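Local coordinates for glycoprotein (Chandipura virus, PDB 5MDM), which probably attaches the virion to host receptors and, as a class III fusion glycoprotein, drives acid-triggered fusion of the viral and endosomal membranes, at residues Q37-L42 and T242-K247; T183-T188 and K205-S210. One frame throughout, in Å; residues are numbered along the deposited sequence.

Interaction 1: residues Q37-L42 and T242-K247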
ATOM      1  N   GLN A  37      -4.894  29.431  25.561  1.00102.05           N
ATOM      2  CA  GLN A  37      -5.817  28.681  26.392  1.00 99.76           C
ATOM      3  C   GLN A  37      -6.263  27.464  25.598  1.00 91.38           C
ATOM      4  O   GLN A  37      -6.451  27.547  24.385  1.00 90.17           O
ATOM      5  CB  GLN A  37      -7.029  29.551  26.723  1.00105.88           C
ATOM      6  CG  GLN A  37      -8.143  28.830  27.453  1.00104.86           C
ATOM      7  CD  GLN A  37      -7.768  28.491  28.876  1.00114.77           C
ATOM      8  OE1 GLN A  37      -7.444  29.377  29.672  1.00121.70           O
ATOM      9  NE2 GLN A  37      -7.801  27.204  29.207  1.00111.47           N
ATOM     10  N   GLU A  38      -6.422  26.330  26.270  1.00 85.25           N
ATOM     11  CA  GLU A  38      -6.905  25.131  25.602  1.00 71.06           C
ATOM     12  C   GLU A  38      -8.221  24.630  26.188  1.00 75.56           C
ATOM     13  O   GLU A  38      -8.465  24.740  27.386  1.00 84.28           O
ATOM     14  CB  GLU A  38      -5.861  24.022  25.650  1.00 67.03           C
ATOM     15  CG  GLU A  38      -4.729  24.192  24.664  1.00 79.26           C
ATOM     16  CD  GLU A  38      -3.773  23.017  24.679  1.00 97.72           C
ATOM     17  OE1 GLU A  38      -2.822  23.011  23.871  1.00104.94           O
ATOM     18  OE2 GLU A  38      -3.972  22.095  25.498  1.00110.93           O
ATOM     19  N   GLU A  39      -9.069  24.094  25.321  1.00 74.82           N
ATOM     20  CA  GLU A  39     -10.329  23.493  25.726  1.00 77.60           C
ATOM     21  C   GLU A  39     -10.613  22.314  24.812  1.00 82.55           C
ATOM     22  O   GLU A  39     -10.424  22.401  23.595  1.00 84.99           O
ATOM     23  CB  GLU A  39     -11.477  24.495  25.625  1.00 79.68           C
ATOM     24  CG  GLU A  39     -11.520  25.538  26.723  1.00 86.94           C
ATOM     25  CD  GLU A  39     -12.675  26.504  26.551  1.00100.03           C
ATOM     26  OE1 GLU A  39     -13.792  26.046  26.233  1.00103.39           O
ATOM     27  OE2 GLU A  39     -12.465  27.721  26.723  1.00111.58           O
ATOM     28  N   SER A  40     -11.072  21.216  25.398  1.00 74.02           N
ATOM     29  CA  SER A  40     -11.328  20.006  24.634  1.00 64.68           C
ATOM     30  C   SER A  40     -12.807  19.650  24.614  1.00 65.88           C
ATOM     31  O   SER A  40     -13.556  19.989  25.532  1.00 78.81           O
ATOM     32  CB  SER A  40     -10.526  18.841  25.206  1.00 72.44           C
ATOM     33  OG  SER A  40      -9.143  19.138  25.237  1.00 77.68           O
ATOM     34  N   PHE A  41     -13.223  18.966  23.556  1.00 55.64           N
ATOM     35  CA  PHE A  41     -14.584  18.457  23.466  1.00 66.02           C
ATOM     36  C   PHE A  41     -14.597  17.036  22.905  1.00 74.85           C
ATOM     37  O   PHE A  41     -13.746  16.675  22.087  1.00 75.31           O
ATOM     38  CB  PHE A  41     -15.468  19.394  22.636  1.00 55.26           C
ATOM     39  CG  PHE A  41     -15.014  19.569  21.220  1.00 58.54           C
ATOM     40  CD1 PHE A  41     -15.551  18.788  20.204  1.00 69.83           C
ATOM     41  CD2 PHE A  41     -14.057  20.524  20.897  1.00 63.66           C
ATOM     42  CE1 PHE A  41     -15.134  18.948  18.884  1.00 72.53           C
ATOM     43  CE2 PHE A  41     -13.628  20.690  19.576  1.00 65.76           C
ATOM     44  CZ  PHE A  41     -14.171  19.901  18.570  1.00 64.90           C
ATOM     45  N   LEU A  42     -15.548  16.224  23.366  1.00 69.98           N
ATOM     46  CA  LEU A  42     -15.680  14.860  22.867  1.00 61.05           C
ATOM     47  C   LEU A  42     -16.119  14.887  21.418  1.00 57.97           C
ATOM     48  O   LEU A  42     -17.042  15.611  21.052  1.00 69.83           O
ATOM     49  CB  LEU A  42     -16.688  14.074  23.688  1.00 55.88           C
ATOM     50  CG  LEU A  42     -16.930  12.628  23.272  1.00 56.25           C
ATOM     51  CD1 LEU A  42     -15.647  11.824  23.311  1.00 55.39           C
ATOM     52  CD2 LEU A  42     -17.946  12.014  24.192  1.00 74.75           C
ATOM     53  N   THR A 242     -21.744  22.342  21.965  1.00 75.84           N
ATOM     54  CA  THR A 242     -20.391  22.500  22.496  1.00 79.72           C
ATOM     55  C   THR A 242     -19.925  23.949  22.528  1.00 81.29           C
ATOM     56  O   THR A 242     -19.878  24.627  21.497  1.00 89.21           O
ATOM     57  CB  THR A 242     -19.371  21.659  21.721  1.00 75.12           C
ATOM     58  OG1 THR A 242     -19.621  20.272  21.963  1.00 78.72           O
ATOM     59  CG2 THR A 242     -17.962  21.997  22.171  1.00 61.07           C
ATOM     60  N   ARG A 243     -19.577  24.409  23.725  1.00 72.97           N
ATOM     61  CA  ARG A 243     -19.134  25.781  23.925  1.00 80.66           C
ATOM     62  C   ARG A 243     -17.625  25.885  24.139  1.00 85.21           C
ATOM     63  O   ARG A 243     -17.022  25.046  24.803  1.00 85.52           O
ATOM     64  CB  ARG A 243     -19.868  26.416  25.106  1.00 80.01           C
ATOM     65  CG  ARG A 243     -21.375  26.528  24.925  1.00 87.19           C
ATOM     66  CD  ARG A 243     -22.034  27.099  26.175  1.00 96.71           C
ATOM     67  NE  ARG A 243     -23.460  27.358  25.985  1.00115.11           N
ATOM     68  CZ  ARG A 243     -24.231  27.996  26.863  1.00132.56           C
ATOM     69  NH1 ARG A 243     -23.715  28.445  28.001  1.00136.88           N
ATOM     70  NH2 ARG A 243     -25.520  28.188  26.603  1.00135.73           N
ATOM     71  N   ILE A 244     -17.029  26.922  23.558  1.00 88.24           N
ATOM     72  CA  ILE A 244     -15.627  27.250  23.764  1.00 82.85           C
ATOM     73  C   ILE A 244     -15.579  28.726  24.108  1.00 90.93           C
ATOM     74  O   ILE A 244     -16.194  29.540  23.418  1.00 91.46           O
ATOM     75  CB  ILE A 244     -14.787  27.001  22.497  1.00 85.52           C
ATOM     76  CG1 ILE A 244     -14.732  25.506  22.172  1.00 90.69           C
ATOM     77  CG2 ILE A 244     -13.384  27.566  22.660  1.00 84.24           C
ATOM     78  CD1 ILE A 244     -14.080  24.654  23.243  1.00 81.33           C
ATOM     79  N   GLN A 245     -14.851  29.066  25.169  1.00 98.38           N
ATOM     80  CA  GLN A 245     -14.882  30.413  25.741  1.00101.29           C
ATOM     81  C   GLN A 245     -16.326  30.821  25.988  1.00 91.98           C
ATOM     82  O   GLN A 245     -16.739  31.930  25.649  1.00 84.30           O
ATOM     83  CB  GLN A 245     -14.179  31.433  24.839  1.00112.09           C
ATOM     84  CG  GLN A 245     -13.755  32.702  25.570  1.00113.63           C
ATOM     85  CD  GLN A 245     -13.058  33.697  24.665  1.00111.30           C
ATOM     86  OE1 GLN A 245     -13.618  34.142  23.663  1.00 96.19           O
ATOM     87  NE2 GLN A 245     -11.825  34.052  25.016  1.00119.30           N
ATOM     88  N   GLU A 246     -17.086  29.887  26.557  1.00 97.22           N
ATOM     89  CA  GLU A 246     -18.488  30.084  26.914  1.00 94.51           C
ATOM     90  C   GLU A 246     -19.357  30.558  25.748  1.00 92.28           C
ATOM     91  O   GLU A 246     -20.334  31.276  25.937  1.00 98.56           O
ATOM     92  CB  GLU A 246     -18.611  31.015  28.123  1.00103.10           C
ATOM     93  CG  GLU A 246     -18.031  30.424  29.400  1.00111.20           C
ATOM     94  CD  GLU A 246     -18.092  31.380  30.576  1.00135.50           C
ATOM     95  OE1 GLU A 246     -17.455  31.085  31.610  1.00146.90           O
ATOM     96  OE2 GLU A 246     -18.773  32.422  30.472  1.00145.08           O
ATOM     97  N   LYS A 247     -18.994  30.148  24.540  1.00 97.69           N
ATOM     98  CA  LYS A 247     -19.776  30.477  23.356  1.00104.74           C
ATOM     99  C   LYS A 247     -19.864  29.247  22.471  1.00 98.98           C
ATOM    100  O   LYS A 247     -18.917  28.462  22.400  1.00 86.25           O
ATOM    101  CB  LYS A 247     -19.120  31.617  22.571  1.00106.88           C
ATOM    102  CG  LYS A 247     -19.001  32.933  23.321  1.00111.27           C
ATOM    103  CD  LYS A 247     -18.056  33.871  22.594  1.00124.09           C
ATOM    104  CE  LYS A 247     -18.376  33.921  21.105  1.00134.20           C
ATOM    105  NZ  LYS A 247     -17.367  34.697  20.327  1.00137.36           N
TER
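Glu-39 reaches from strand 36-49, the outermost of its four-stranded sheet, to the backbone of a small hairpin, where the N-H of Gln-245 meets its carboxylate. The shorter of the two bonds runs from Gln-245 N to Glu-39 OE2 at 3.1 Å, with 153° at the hydrogen, although the place of that oxygen is less sure; a weak one goes from the same N to Glu-39 OE1 at 3.4 Å. An extended chi2 (179°) carries the acid across to the turn. There Gln-245 and Glu-246 form the corner, both in the left-handed helical region, and Ile-244 and Lys-247 close it with two backbone bonds.

Packing surrounds this tie. Ile-244 and Glu-39 run antiparallel alongside each other, and Ile-244 CD1 lies against both the aliphatic part of the acid, 3.5 Å from Glu-39 CB, and its OE1 end. Further along, Thr-242 CG2 touches Phe-41 CB at 3.6 Å and sits oblique to the ring, the two side chains roughly perpendicular. The Thr-242 hydroxyl bonds instead to Asp-239. Phe-41 also packs on Leu-238 and Leu-249, and Ile-244 shares Leu-249 with it.

Between these segments, then, the polar tie joins a carboxylate to a main-chain N-H and pairs it with no opposite charge; because a charged carboxylate is the stronger acceptor, protonation would probably weaken it.

Interaction 2: residues T183-T188 and K205-S210. With SO4 (sulfate ion), chain G.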
ATOM      1  N   THR A 183     -14.728   6.709  15.202  1.00 67.14           N
ATOM      2  CA  THR A 183     -14.130   6.459  16.504  1.00 72.02           C
ATOM      3  C   THR A 183     -14.224   7.698  17.381  1.00 71.26           C
ATOM      4  O   THR A 183     -14.120   8.829  16.894  1.00 77.07           O
ATOM      5  CB  THR A 183     -12.660   6.018  16.407  1.00 72.11           C
ATOM      6  OG1 THR A 183     -12.194   5.654  17.711  1.00 84.53           O
ATOM      7  CG2 THR A 183     -11.788   7.146  15.880  1.00 64.71           C
ATOM      8  N   PRO A 184     -14.443   7.489  18.684  1.00 58.10           N
ATOM      9  CA  PRO A 184     -14.437   8.613  19.619  1.00 53.83           C
ATOM     10  C   PRO A 184     -13.049   9.239  19.683  1.00 64.17           C
ATOM     11  O   PRO A 184     -12.034   8.579  19.460  1.00 64.90           O
ATOM     12  CB  PRO A 184     -14.821   7.966  20.955  1.00 56.55           C
ATOM     13  CG  PRO A 184     -14.546   6.522  20.786  1.00 56.74           C
ATOM     14  CD  PRO A 184     -14.778   6.220  19.341  1.00 56.44           C
ATOM     15  N   LEU A 185     -13.012  10.522  19.995  1.00 63.12           N
ATOM     16  CA  LEU A 185     -11.802  11.291  19.837  1.00 52.35           C
ATOM     17  C   LEU A 185     -11.937  12.543  20.678  1.00 56.71           C
ATOM     18  O   LEU A 185     -12.941  13.241  20.599  1.00 68.37           O
ATOM     19  CB  LEU A 185     -11.672  11.676  18.365  1.00 56.13           C
ATOM     20  CG  LEU A 185     -10.432  12.424  17.906  1.00 61.69           C
ATOM     21  CD1 LEU A 185      -9.226  11.535  18.083  1.00 77.14           C
ATOM     22  CD2 LEU A 185     -10.583  12.831  16.459  1.00 52.51           C
ATOM     23  N   THR A 186     -10.947  12.824  21.509  1.00 58.13           N
ATOM     24  CA  THR A 186     -10.902  14.118  22.164  1.00 56.59           C
ATOM     25  C   THR A 186     -10.258  15.100  21.198  1.00 67.85           C
ATOM     26  O   THR A 186      -9.123  14.897  20.746  1.00 70.46           O
ATOM     27  CB  THR A 186     -10.104  14.079  23.471  1.00 58.15           C
ATOM     28  OG1 THR A 186     -10.787  13.257  24.419  1.00 60.49           O
ATOM     29  CG2 THR A 186      -9.964  15.471  24.048  1.00 55.67           C
ATOM     30  N   VAL A 187     -11.003  16.143  20.852  1.00 66.53           N
ATOM     31  CA  VAL A 187     -10.466  17.222  20.038  1.00 62.63           C
ATOM     32  C   VAL A 187     -10.229  18.418  20.940  1.00 64.42           C
ATOM     33  O   VAL A 187     -11.090  18.785  21.729  1.00 69.26           O
ATOM     34  CB  VAL A 187     -11.408  17.599  18.887  1.00 58.13           C
ATOM     35  CG1 VAL A 187     -10.891  18.825  18.162  1.00 55.49           C
ATOM     36  CG2 VAL A 187     -11.539  16.438  17.923  1.00 66.38           C
ATOM     37  N   THR A 188      -9.043  19.006  20.836  1.00 65.99           N
ATOM     38  CA  THR A 188      -8.660  20.126  21.679  1.00 58.68           C
ATOM     39  C   THR A 188      -8.570  21.414  20.879  1.00 66.41           C
ATOM     40  O   THR A 188      -7.986  21.449  19.793  1.00 79.13           O
ATOM     41  CB  THR A 188      -7.307  19.880  22.337  1.00 59.91           C
ATOM     42  OG1 THR A 188      -7.381  18.708  23.157  1.00 67.93           O
ATOM     43  CG2 THR A 188      -6.911  21.070  23.185  1.00 65.36           C
ATOM     44  N   LYS A 205      -6.305  20.344  17.667  1.00 53.51           N
ATOM     45  CA  LYS A 205      -5.362  19.252  17.853  1.00 66.35           C
ATOM     46  C   LYS A 205      -6.150  18.003  18.207  1.00 61.40           C
ATOM     47  O   LYS A 205      -7.217  18.086  18.811  1.00 64.31           O
ATOM     48  CB  LYS A 205      -4.374  19.581  18.977  1.00 55.03           C
ATOM     49  CG  LYS A 205      -3.664  20.904  18.785  1.00114.59           C
ATOM     50  CD  LYS A 205      -3.127  21.461  20.089  1.00107.39           C
ATOM     51  CE  LYS A 205      -2.519  22.839  19.861  1.00108.91           C
ATOM     52  NZ  LYS A 205      -1.869  23.397  21.080  1.00109.38           N
ATOM     53  N   SER A 206      -5.636  16.846  17.818  1.00 52.03           N
ATOM     54  CA  SER A 206      -6.172  15.585  18.291  1.00 57.32           C
ATOM     55  C   SER A 206      -5.072  14.556  18.152  1.00 52.04           C
ATOM     56  O   SER A 206      -4.013  14.860  17.626  1.00 68.70           O
ATOM     57  CB  SER A 206      -7.398  15.172  17.488  1.00 52.01           C
ATOM     58  OG  SER A 206      -7.018  14.462  16.327  1.00 54.28           O
ATOM     59  N   LYS A 207      -5.311  13.336  18.613  1.00 61.51           N
ATOM     60  CA  LYS A 207      -4.277  12.313  18.528  1.00 55.37           C
ATOM     61  C   LYS A 207      -4.005  11.965  17.068  1.00 55.90           C
ATOM     62  O   LYS A 207      -3.010  11.316  16.746  1.00 76.00           O
ATOM     63  CB  LYS A 207      -4.656  11.066  19.348  1.00 63.68           C
ATOM     64  CG  LYS A 207      -5.681  10.129  18.713  1.00 52.49           C
ATOM     65  CD  LYS A 207      -6.657   9.640  19.757  1.00 68.91           C
ATOM     66  CE  LYS A 207      -7.017   8.176  19.580  1.00 73.85           C
ATOM     67  NZ  LYS A 207      -6.240   7.306  20.518  1.00 74.94           N
ATOM     68  N   TYR A 208      -4.892  12.429  16.193  1.00 54.56           N
ATOM     69  CA  TYR A 208      -4.839  12.126  14.772  1.00 59.44           C
ATOM     70  C   TYR A 208      -4.621  13.376  13.931  1.00 64.22           C
ATOM     71  O   TYR A 208      -4.380  13.292  12.729  1.00 69.84           O
ATOM     72  CB  TYR A 208      -6.164  11.505  14.354  1.00 62.93           C
ATOM     73  CG  TYR A 208      -6.433  10.154  14.950  1.00 64.55           C
ATOM     74  CD1 TYR A 208      -5.432   9.201  15.042  1.00 53.22           C
ATOM     75  CD2 TYR A 208      -7.695   9.827  15.409  1.00 69.49           C
ATOM     76  CE1 TYR A 208      -5.683   7.960  15.579  1.00 60.23           C
ATOM     77  CE2 TYR A 208      -7.955   8.589  15.949  1.00 71.89           C
ATOM     78  CZ  TYR A 208      -6.944   7.660  16.031  1.00 63.18           C
ATOM     79  OH  TYR A 208      -7.195   6.430  16.573  1.00 70.07           O
ATOM     80  N   HIS A 209      -4.734  14.539  14.559  1.00 61.34           N
ATOM     81  CA  HIS A 209      -4.698  15.795  13.829  1.00 59.45           C
ATOM     82  C   HIS A 209      -3.693  16.772  14.409  1.00 68.29           C
ATOM     83  O   HIS A 209      -3.833  17.230  15.539  1.00 68.15           O
ATOM     84  CB  HIS A 209      -6.087  16.417  13.801  1.00 54.61           C
ATOM     85  CG  HIS A 209      -7.134  15.502  13.257  1.00 59.32           C
ATOM     86  ND1 HIS A 209      -7.921  14.712  14.064  1.00 67.43           N
ATOM     87  CD2 HIS A 209      -7.508  15.233  11.985  1.00 67.37           C
ATOM     88  CE1 HIS A 209      -8.746  14.003  13.314  1.00 73.99           C
ATOM     89  NE2 HIS A 209      -8.515  14.300  12.048  1.00 74.50           N
ATOM     90  N   SER A 210      -2.681  17.096  13.616  1.00 82.63           N
ATOM     91  CA  SER A 210      -1.598  17.948  14.078  1.00 83.86           C
ATOM     92  C   SER A 210      -1.815  19.390  13.667  1.00 76.04           C
ATOM     93  O   SER A 210      -1.850  19.693  12.476  1.00 85.52           O
ATOM     94  CB  SER A 210      -0.262  17.456  13.525  1.00 91.71           C
ATOM     95  OG  SER A 210       0.746  18.433  13.710  1.00102.51           O
TER
HETATM   96  S   SO4 G 501      -8.202  10.400  23.026  1.00 69.09           S
HETATM   97  O1  SO4 G 501      -9.317  10.568  22.098  1.00 80.52           O
HETATM   98  O2  SO4 G 501      -7.042  11.133  22.551  1.00 62.90           O
HETATM   99  O3  SO4 G 501      -8.552  10.924  24.343  1.00 77.16           O
HETATM  100  O4  SO4 G 501      -7.896   8.979  23.110  1.00 70.53           O
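Leu-185 packs against the bend of 205-210 with both of its methyl groups. Its CG stands anti to the backbone N (chi1 -176°), which sends the branches toward 205-210: CD1 lies 3.5 Å from Tyr-208 CD2, oblique to the ring, and also meets the chain of Lys-207, while CD2 comes in near the ring plane at the edge of His-209, 3.8 Å from CE1. Thr-183 adds its CG2 beside Tyr-208 CE2, again obliquely. A chi1 of 78° puts Lys-207 CG over the Tyr-208 ring, 3.6 Å above its centre.

All this happens where an antiparallel pairing runs out. Thr-188 and Lys-205 form a hydrogen-bonded pair of strands 180-192 and 202-205, with Thr-188 N to Lys-205 O and Lys-205 N to Thr-188 O both at 2.9 Å. As in the related vesicular stomatitis virus glycoprotein, this sheet probably belongs to the pleckstrin homology-like domain, with the fusion domain inserted between its first two strands. Past the pair, Ser-206 and His-209 bond to each other through their backbones around Lys-207 and Tyr-208, a type I beta turn. The Ser-206 hydroxyl (chi1 86°) fits an ST turn to Tyr-208 N, doubtful because that nitrogen is less surely placed. The His-209 ring also meets Phe-230 edge-to-face.

A sulfate, probably from the crystallisation liquor, sits beside the contact. Thr-186 gives it its backbone N, 2.8 Å from O1, and its hydroxyl bonds to O3; Lys-207 NZ stays 3.5 Å from O4.

After strands 2-7 and 15-16 comes strand 36-49, and the chain then passes through strands 56-69 to 165-169, including most of the fusion region assigned by similarity, before returning as strand 180-192, antiparallel to 36-49. Interaction 2 closes a short loop here, between 183-188 and 205-210. Only later does 242-247, at the start of a trimerization region assigned by similarity, come back to 37-42, so interaction 1 closes a long loop that wholly encloses the shorter one. The two meet inside one sheet, where Phe-41 N lies 2.8 Å from Val-187 O. Together they tie the sheet to a hairpin and to the 205-210 bend.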